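Local coordinates for protein glucosamine-6-phosphate deaminase (PDB 2BKX) that belongs to the glucosamine-6-phosphate isomerase/6-phosphogluconolactonase family of Rossmann-like enzymes and binds fructose-6-phosphate in a pocket at the C-terminal ends of its central parallel strands, at residues L32-G37 and I128-I133. Numbering follows the deposited sequence. Where two conformers were deposited one is given.
With F6R (fructose -6-phosphate), chain C.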
loop_
_atom_site.group_PDB
_atom_site.type_symbol
_atom_site.label_atom_id
_atom_site.label_comp_id
_atom_site.label_asym_id
_atom_site.label_seq_id
_atom_site.Cartn_x
_atom_site.Cartn_y
_atom_site.Cartn_z
ATOM N N LEU A 32 -1.413 -1.710 -11.366
ATOM C CA LEU A 32 -1.759 -1.004 -10.146
ATOM C C LEU A 32 -0.932 -1.561 -9.009
ATOM O O LEU A 32 -0.943 -2.767 -8.754
ATOM C CB LEU A 32 -3.246 -1.202 -9.773
ATOM C CG LEU A 32 -4.298 -1.028 -10.867
ATOM C CD1 LEU A 32 -5.656 -1.340 -10.258
ATOM C CD2 LEU A 32 -4.232 0.361 -11.474
ATOM N N GLY A 33 -0.280 -0.676 -8.272
ATOM C CA GLY A 33 0.354 -1.038 -7.023
ATOM C C GLY A 33 -0.636 -0.880 -5.906
ATOM O O GLY A 33 -1.245 0.184 -5.808
ATOM N N LEU A 34 -0.802 -1.913 -5.064
ATOM C CA LEU A 34 -1.882 -1.941 -4.095
ATOM C C LEU A 34 -1.333 -2.155 -2.687
ATOM O O LEU A 34 -0.211 -2.615 -2.498
ATOM C CB LEU A 34 -2.886 -3.044 -4.465
ATOM C CG LEU A 34 -3.592 -2.799 -5.812
ATOM C CD1 LEU A 34 -4.525 -3.990 -6.068
ATOM C CD2 LEU A 34 -4.373 -1.493 -5.849
ATOM N N ALA A 35 -2.175 -1.807 -1.721
ATOM C CA ALA A 35 -1.844 -1.820 -0.304
ATOM C C ALA A 35 -2.917 -2.547 0.497
ATOM O O ALA A 35 -4.079 -2.623 0.081
ATOM C CB ALA A 35 -1.766 -0.394 0.206
ATOM N N THR A 36 -2.531 -3.094 1.644
ATOM C CA THR A 36 -3.467 -3.687 2.580
ATOM C C THR A 36 -3.596 -2.787 3.806
ATOM O O THR A 36 -3.246 -1.601 3.754
ATOM C CB THR A 36 -3.062 -5.094 2.949
ATOM O OG1 THR A 36 -1.804 -5.004 3.632
ATOM C CG2 THR A 36 -2.941 -5.996 1.740
ATOM N N GLY A 37 -4.119 -3.342 4.888
ATOM C CA GLY A 37 -4.367 -2.568 6.101
ATOM C C GLY A 37 -5.771 -1.981 6.196
ATOM O O GLY A 37 -6.632 -2.180 5.350
ATOM N N ILE A 128 0.022 3.400 -11.068
ATOM C CA ILE A 128 -0.300 4.102 -9.835
ATOM C C ILE A 128 0.101 3.197 -8.684
ATOM O O ILE A 128 0.009 1.983 -8.823
ATOM C CB ILE A 128 -1.791 4.485 -9.727
ATOM C CG1 ILE A 128 -2.034 5.489 -8.586
ATOM C CG2 ILE A 128 -2.667 3.228 -9.607
ATOM C CD1 ILE A 128 -3.452 6.051 -8.626
ATOM N N GLN A 129 0.531 3.792 -7.571
ATOM C CA GLN A 129 0.879 3.007 -6.381
ATOM C C GLN A 129 0.093 3.596 -5.219
ATOM O O GLN A 129 0.323 4.743 -4.825
ATOM C CB GLN A 129 2.375 3.055 -6.096
ATOM C CG GLN A 129 2.776 2.340 -4.819
ATOM C CD GLN A 129 2.558 0.852 -4.883
ATOM O OE1 GLN A 129 3.254 0.172 -5.640
ATOM N NE2 GLN A 129 1.646 0.317 -4.061
ATOM N N LEU A 130 -0.850 2.801 -4.682
ATOM C CA LEU A 130 -1.539 3.123 -3.452
ATOM C C LEU A 130 -0.633 2.825 -2.243
ATOM O O LEU A 130 0.053 1.806 -2.198
ATOM C CB LEU A 130 -2.830 2.312 -3.338
ATOM C CG LEU A 130 -4.005 2.390 -4.303
ATOM C CD1 LEU A 130 -5.214 1.581 -3.773
ATOM C CD2 LEU A 130 -4.352 3.774 -4.533
ATOM N N LEU A 131 -0.633 3.737 -1.278
ATOM C CA LEU A 131 0.135 3.591 -0.061
ATOM C C LEU A 131 -0.729 3.959 1.128
ATOM O O LEU A 131 -1.652 4.767 1.027
ATOM C CB LEU A 131 1.322 4.576 -0.025
ATOM C CG LEU A 131 2.372 4.440 -1.050
ATOM C CD1 LEU A 131 3.422 5.553 -0.904
ATOM C CD2 LEU A 131 3.049 3.069 -0.998
ATOM N N GLY A 132 -0.404 3.358 2.249
ATOM C CA GLY A 132 -0.774 3.930 3.553
ATOM C C GLY A 132 0.484 4.426 4.252
ATOM O O GLY A 132 1.569 4.446 3.648
ATOM N N ILE A 133 0.356 4.847 5.500
ATOM C CA ILE A 133 1.493 5.342 6.277
ATOM C C ILE A 133 1.455 4.725 7.653
ATOM O O ILE A 133 0.406 4.651 8.279
ATOM C CB ILE A 133 1.519 6.894 6.353
ATOM C CG1 ILE A 133 2.866 7.407 6.805
ATOM C CG2 ILE A 133 0.391 7.456 7.195
ATOM C CD1 ILE A 133 3.087 8.903 6.596
HETATM C C1 F6R C . 0.107 -1.636 3.364
HETATM C C2 F6R C . 1.439 -1.261 3.983
HETATM C C3 F6R C . 1.626 -0.531 5.320
HETATM C C4 F6R C . 0.345 0.151 5.840
HETATM C C5 F6R C . 0.542 0.899 7.148
HETATM C C6 F6R C . -0.763 1.509 7.648
HETATM O O1 F6R C . 0.249 -2.644 2.344
HETATM O O2 F6R C . 2.427 -1.523 3.333
HETATM O O3 F6R C . 2.572 0.508 5.134
HETATM O O4 F6R C . -0.110 1.060 4.843
HETATM O O5 F6R C . 1.117 0.071 8.151
HETATM O O6 F6R C . -1.663 0.444 7.989
HETATM P P F6R C . -3.187 0.789 8.311
HETATM O O1P F6R C . -3.813 1.222 7.013
HETATM O O2P F6R C . -3.156 1.922 9.301
HETATM O O3P F6R C . -3.807 -0.463 8.842
#
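Gly33 pairs in parallel with Gln129, the two strand axes approaching to 4.6 Å at 10°, and both backbone hydrogen bonds of the pair belong to the glycine: Gly33 N donates to Ile128 O at 2.7 Å, and Leu130 N to Gly33 O at 2.9 Å. The bare glycine gives room to the Gln129 amide. With CG anti to the backbone N (chi1 176°) and the chain bent at chi2 (66°), this side chain folds over the neighbouring strand, OE1 lying 3.4 Å from Gly33 CA. Its NE2 then donates almost straight, and within its own amide plane, to Leu130 O at 2.9 Å, fixing the amide's rotation and occupying a buried carbonyl just past the last bridge. These are inner strands of the Rossmann-like sheet, flanked by strands 62-69 and 193-197. On the face toward helix 9-26, the Leu32 side chain lies aslant that of Ile128, CD2 touching CG2 at 3.8 Å, while Leu34 and Leu130 run alongside each other, meeting through CD2 and CD1, with Leu34 also reaching Met84 of helix 80-89. Beyond Ala35, whose CB rests on Leu130 O, the segments part around fructose-6-phosphate: Thr36 N donates to its O1 at 2.9 Å, and Gly132 CA approaches O4 to 3.2 Å.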